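Local structure of giding protein-mglB (1J3W) at residues Leu20-Tyr31 against Ala43-Pro54. The protein may act as a molecular adaptor and guanine-nucleotide exchange factor, and is named as a gliding-motility protein of the Roadblock/LC7 family. Numbering follows the deposited sequence.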
loop_
_atom_site.group_PDB
_atom_site.type_symbol
_atom_site.label_atom_id
_atom_site.label_comp_id
_atom_site.label_asym_id
_atom_site.label_seq_id
_atom_site.Cartn_x
_atom_site.Cartn_y
_atom_site.Cartn_z
ATOM N N LEU B 20 -9.106 21.496 -16.114
ATOM C CA LEU B 20 -9.533 20.119 -16.352
ATOM C C LEU B 20 -10.219 19.963 -17.700
ATOM O O LEU B 20 -9.942 19.011 -18.430
ATOM C CB LEU B 20 -10.462 19.633 -15.234
ATOM C CG LEU B 20 -9.855 19.561 -13.829
ATOM C CD1 LEU B 20 -10.912 19.082 -12.859
ATOM C CD2 LEU B 20 -8.652 18.622 -13.804
ATOM N N GLU B 21 -11.107 20.896 -18.033
ATOM C CA GLU B 21 -11.819 20.850 -19.303
ATOM C C GLU B 21 -10.866 20.964 -20.488
ATOM O O GLU B 21 -10.974 20.210 -21.460
ATOM C CB GLU B 21 -12.860 21.972 -19.362
ATOM C CG GLU B 21 -14.025 21.759 -18.411
ATOM C CD GLU B 21 -14.926 22.972 -18.297
ATOM O OE1 GLU B 21 -16.037 22.830 -17.740
ATOM O OE2 GLU B 21 -14.527 24.065 -18.751
ATOM N N GLU B 22 -9.937 21.908 -20.407
ATOM C CA GLU B 22 -8.967 22.111 -21.477
ATOM C C GLU B 22 -8.080 20.881 -21.631
ATOM O O GLU B 22 -7.758 20.470 -22.747
ATOM C CB GLU B 22 -8.102 23.338 -21.173
ATOM C CG GLU B 22 -8.885 24.644 -21.146
ATOM C CD GLU B 22 -8.060 25.807 -20.630
ATOM O OE1 GLU B 22 -8.585 26.941 -20.596
ATOM O OE2 GLU B 22 -6.888 25.588 -20.254
ATOM N N THR B 23 -7.695 20.284 -20.508
ATOM C CA THR B 23 -6.833 19.108 -20.542
ATOM C C THR B 23 -7.531 17.932 -21.230
ATOM O O THR B 23 -6.901 17.179 -21.973
ATOM C CB THR B 23 -6.385 18.737 -19.120
ATOM O OG1 THR B 23 -5.694 19.861 -18.550
ATOM C CG2 THR B 23 -5.426 17.551 -19.142
ATOM N N LEU B 24 -8.831 17.775 -20.994
ATOM C CA LEU B 24 -9.566 16.695 -21.649
ATOM C C LEU B 24 -9.539 16.911 -23.161
ATOM O O LEU B 24 -9.309 15.975 -23.923
ATOM C CB LEU B 24 -11.014 16.652 -21.158
ATOM C CG LEU B 24 -11.212 16.153 -19.724
ATOM C CD1 LEU B 24 -12.647 16.391 -19.306
ATOM C CD2 LEU B 24 -10.869 14.664 -19.633
ATOM N N ARG B 25 -9.772 18.144 -23.595
ATOM C CA ARG B 25 -9.766 18.449 -25.021
ATOM C C ARG B 25 -8.400 18.232 -25.676
ATOM O O ARG B 25 -8.311 17.695 -26.783
ATOM C CB ARG B 25 -10.225 19.892 -25.254
ATOM C CG ARG B 25 -11.708 20.118 -25.009
ATOM C CD ARG B 25 -12.155 21.486 -25.511
ATOM N NE ARG B 25 -11.749 22.580 -24.630
ATOM C CZ ARG B 25 -12.306 22.837 -23.449
ATOM N NH1 ARG B 25 -13.297 22.079 -23.000
ATOM N NH2 ARG B 25 -11.876 23.859 -22.721
ATOM N N GLU B 26 -7.339 18.641 -24.989
ATOM C CA GLU B 26 -5.986 18.507 -25.523
ATOM C C GLU B 26 -5.437 17.088 -25.537
ATOM O O GLU B 26 -4.630 16.739 -26.396
ATOM C CB GLU B 26 -5.014 19.386 -24.721
ATOM C CG GLU B 26 -5.285 20.876 -24.806
ATOM C CD GLU B 26 -4.688 21.518 -26.041
ATOM O OE1 GLU B 26 -4.224 20.788 -26.943
ATOM O OE2 GLU B 26 -4.684 22.767 -26.108
ATOM N N THR B 27 -5.878 16.273 -24.584
ATOM C CA THR B 27 -5.371 14.910 -24.454
ATOM C C THR B 27 -6.212 13.806 -25.062
ATOM O O THR B 27 -5.678 12.774 -25.467
ATOM C CB THR B 27 -5.184 14.520 -22.971
ATOM O OG1 THR B 27 -6.459 14.543 -22.307
ATOM C CG2 THR B 27 -4.224 15.469 -22.277
ATOM N N GLY B 28 -7.520 14.019 -25.113
ATOM C CA GLY B 28 -8.403 12.985 -25.611
ATOM C C GLY B 28 -8.783 12.042 -24.477
ATOM O O GLY B 28 -9.401 11.004 -24.712
ATOM N N ALA B 29 -8.413 12.392 -23.245
ATOM C CA ALA B 29 -8.741 11.560 -22.087
ATOM C C ALA B 29 -10.240 11.558 -21.793
ATOM O O ALA B 29 -10.974 12.448 -22.229
ATOM C CB ALA B 29 -7.979 12.041 -20.854
ATOM N N ARG B 30 -10.681 10.556 -21.038
ATOM C CA ARG B 30 -12.084 10.422 -20.676
ATOM C C ARG B 30 -12.476 11.253 -19.467
ATOM O O ARG B 30 -13.472 11.975 -19.493
ATOM C CB ARG B 30 -12.429 8.966 -20.347
ATOM C CG ARG B 30 -12.403 7.992 -21.500
ATOM C CD ARG B 30 -13.013 6.667 -21.045
ATOM N NE ARG B 30 -13.090 5.687 -22.122
ATOM C CZ ARG B 30 -13.763 4.545 -22.040
ATOM N NH1 ARG B 30 -14.424 4.241 -20.930
ATOM N NH2 ARG B 30 -13.759 3.698 -23.061
ATOM N N TYR B 31 -11.696 11.132 -18.396
ATOM C CA TYR B 31 -12.022 11.823 -17.157
ATOM C C TYR B 31 -10.810 12.503 -16.554
ATOM O O TYR B 31 -9.690 11.988 -16.636
ATOM C CB TYR B 31 -12.600 10.815 -16.145
ATOM C CG TYR B 31 -13.567 9.816 -16.753
ATOM C CD1 TYR B 31 -14.736 10.243 -17.383
ATOM C CD2 TYR B 31 -13.285 8.448 -16.747
ATOM C CE1 TYR B 31 -15.594 9.337 -18.002
ATOM C CE2 TYR B 31 -14.141 7.531 -17.364
ATOM C CZ TYR B 31 -15.289 7.986 -17.991
ATOM O OH TYR B 31 -16.120 7.091 -18.629
ATOM N N ALA B 43 -12.393 18.608 -7.566
ATOM C CA ALA B 43 -13.025 19.069 -8.801
ATOM C C ALA B 43 -12.875 17.950 -9.824
ATOM O O ALA B 43 -11.882 17.218 -9.807
ATOM C CB ALA B 43 -12.346 20.336 -9.313
ATOM N N HIS B 44 -13.861 17.795 -10.700
ATOM C CA HIS B 44 -13.788 16.754 -11.716
ATOM C C HIS B 44 -14.601 17.130 -12.940
ATOM O O HIS B 44 -15.635 17.787 -12.834
ATOM C CB HIS B 44 -14.273 15.409 -11.159
ATOM C CG HIS B 44 -15.731 15.375 -10.823
ATOM N ND1 HIS B 44 -16.706 15.086 -11.755
ATOM C CD2 HIS B 44 -16.380 15.589 -9.654
ATOM C CE1 HIS B 44 -17.891 15.122 -11.174
ATOM N NE2 HIS B 44 -17.722 15.427 -9.898
ATOM N N LYS B 45 -14.107 16.722 -14.105
ATOM C CA LYS B 45 -14.781 16.979 -15.369
ATOM C C LYS B 45 -14.652 15.751 -16.250
ATOM O O LYS B 45 -13.653 15.028 -16.186
ATOM C CB LYS B 45 -14.179 18.206 -16.061
ATOM C CG LYS B 45 -14.546 19.506 -15.359
ATOM C CD LYS B 45 -16.052 19.742 -15.412
ATOM C CE LYS B 45 -16.497 20.731 -14.345
ATOM N NZ LYS B 45 -17.964 21.013 -14.412
ATOM N N GLU B 46 -15.672 15.511 -17.064
ATOM C CA GLU B 46 -15.689 14.353 -17.945
ATOM C C GLU B 46 -15.856 14.796 -19.382
ATOM O O GLU B 46 -16.509 15.806 -19.653
ATOM C CB GLU B 46 -16.844 13.419 -17.571
ATOM C CG GLU B 46 -16.776 12.850 -16.152
ATOM C CD GLU B 46 -17.140 13.864 -15.080
ATOM O OE1 GLU B 46 -18.280 14.383 -15.107
ATOM O OE2 GLU B 46 -16.291 14.137 -14.207
ATOM N N ALA B 47 -15.259 14.051 -20.305
ATOM C CA ALA B 47 -15.379 14.385 -21.721
ATOM C C ALA B 47 -16.826 14.173 -22.140
ATOM O O ALA B 47 -17.454 13.198 -21.743
ATOM C CB ALA B 47 -14.460 13.504 -22.549
ATOM N N LEU B 48 -17.349 15.086 -22.953
ATOM C CA LEU B 48 -18.731 14.990 -23.401
ATOM C C LEU B 48 -19.038 13.687 -24.134
ATOM O O LEU B 48 -20.156 13.179 -24.071
ATOM C CB LEU B 48 -19.061 16.184 -24.304
ATOM C CG LEU B 48 -18.969 17.563 -23.642
ATOM C CD1 LEU B 48 -19.290 18.643 -24.664
ATOM C CD2 LEU B 48 -19.938 17.635 -22.468
ATOM N N TRP B 49 -18.037 13.136 -24.814
ATOM C CA TRP B 49 -18.211 11.907 -25.577
ATOM C C TRP B 49 -18.089 10.632 -24.753
ATOM O O TRP B 49 -18.533 9.564 -25.173
ATOM C CB TRP B 49 -17.180 11.847 -26.707
ATOM C CG TRP B 49 -15.751 11.846 -26.224
ATOM C CD1 TRP B 49 -14.927 12.926 -26.085
ATOM C CD2 TRP B 49 -14.995 10.706 -25.790
ATOM N NE1 TRP B 49 -13.704 12.530 -25.590
ATOM C CE2 TRP B 49 -13.721 11.173 -25.400
ATOM C CE3 TRP B 49 -15.273 9.335 -25.692
ATOM C CZ2 TRP B 49 -12.722 10.317 -24.923
ATOM C CZ3 TRP B 49 -14.276 8.481 -25.214
ATOM C CH2 TRP B 49 -13.016 8.982 -24.837
ATOM N N ALA B 50 -17.479 10.740 -23.580
ATOM C CA ALA B 50 -17.251 9.573 -22.742
ATOM C C ALA B 50 -18.471 9.019 -22.023
ATOM O O ALA B 50 -19.409 9.749 -21.705
ATOM C CB ALA B 50 -16.159 9.883 -21.728
ATOM N N PRO B 51 -18.475 7.702 -21.769
ATOM C CA PRO B 51 -19.603 7.088 -21.070
ATOM C C PRO B 51 -19.518 7.450 -19.595
ATOM O O PRO B 51 -18.554 8.089 -19.157
ATOM C CB PRO B 51 -19.387 5.599 -21.314
ATOM C CG PRO B 51 -17.900 5.485 -21.376
ATOM C CD PRO B 51 -17.522 6.678 -22.228
ATOM N N LYS B 52 -20.535 7.059 -18.837
ATOM C CA LYS B 52 -20.558 7.325 -17.409
ATOM C C LYS B 52 -19.267 6.758 -16.825
ATOM O O LYS B 52 -18.897 5.621 -17.112
ATOM C CB LYS B 52 -21.767 6.635 -16.777
ATOM C CG LYS B 52 -21.866 6.780 -15.272
ATOM C CD LYS B 52 -23.049 5.979 -14.743
ATOM C CE LYS B 52 -23.136 6.024 -13.229
ATOM N NZ LYS B 52 -24.270 5.191 -12.731
ATOM N N PRO B 53 -18.558 7.548 -16.007
ATOM C CA PRO B 53 -17.312 7.052 -15.424
ATOM C C PRO B 53 -17.552 6.079 -14.289
ATOM O O PRO B 53 -18.670 5.946 -13.794
ATOM C CB PRO B 53 -16.644 8.326 -14.919
ATOM C CG PRO B 53 -17.816 9.140 -14.461
ATOM C CD PRO B 53 -18.796 8.950 -15.613
ATOM N N PRO B 54 -16.506 5.350 -13.887
ATOM C CA PRO B 54 -16.686 4.417 -12.775
ATOM C C PRO B 54 -16.866 5.348 -11.577
ATOM O O PRO B 54 -16.613 6.549 -11.687
ATOM C CB PRO B 54 -15.359 3.664 -12.745
ATOM C CG PRO B 54 -14.383 4.683 -13.229
ATOM C CD PRO B 54 -15.118 5.327 -14.383
HETATM O O HOH W 1 -11.527 14.234 -24.197
#
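Helix-on-sheet packing joined to a strand-end contact brings Y31 and L24 against 43-54, where helix 10-27 turns into strand 31-36 beside strand 41-46, outermost in this chain's sheet. Y31 and E46 form an antiparallel non-hydrogen-bonded pair, and just beyond it A47 N donates to R30 O (2.9 Å, nearly straight at 170°). The Y31 ring lies sandwiched: R30 CB sits over one face, and P53 CB over the other, a CH-pi contact 3.4 Å from the centroid. With CG beside the backbone N (chi1 -41°), the ring reaches along the 50-54 loop, and its hydroxyl donates to P51 O (2.7 Å) from above the carbonyl plane. A phenylalanine in its place would probably leave P51 O without this donor and the proline-rich loop less firmly held. On the helix side, branched, apolar L20 and L24 suit the buried helix-strand interface; L24 CD1 rests 3.6 Å from K45 O, while the aliphatic part of K45 runs past E21 CG. G28, with positive phi, ends the helix. Its O meets the edge of W49, whose NE1 donates to a water that also bonds L24 O and A29 O. The long R30 chain crosses W49, R30 CG lying 3.5 Å from W49 CH2, and carries its guanidinium to a salt bridge with D110. Helix, short glycine-containing link and antiparallel hairpin in this order are the opening alpha-beta-beta unit of the Roadblock/LC7 fold.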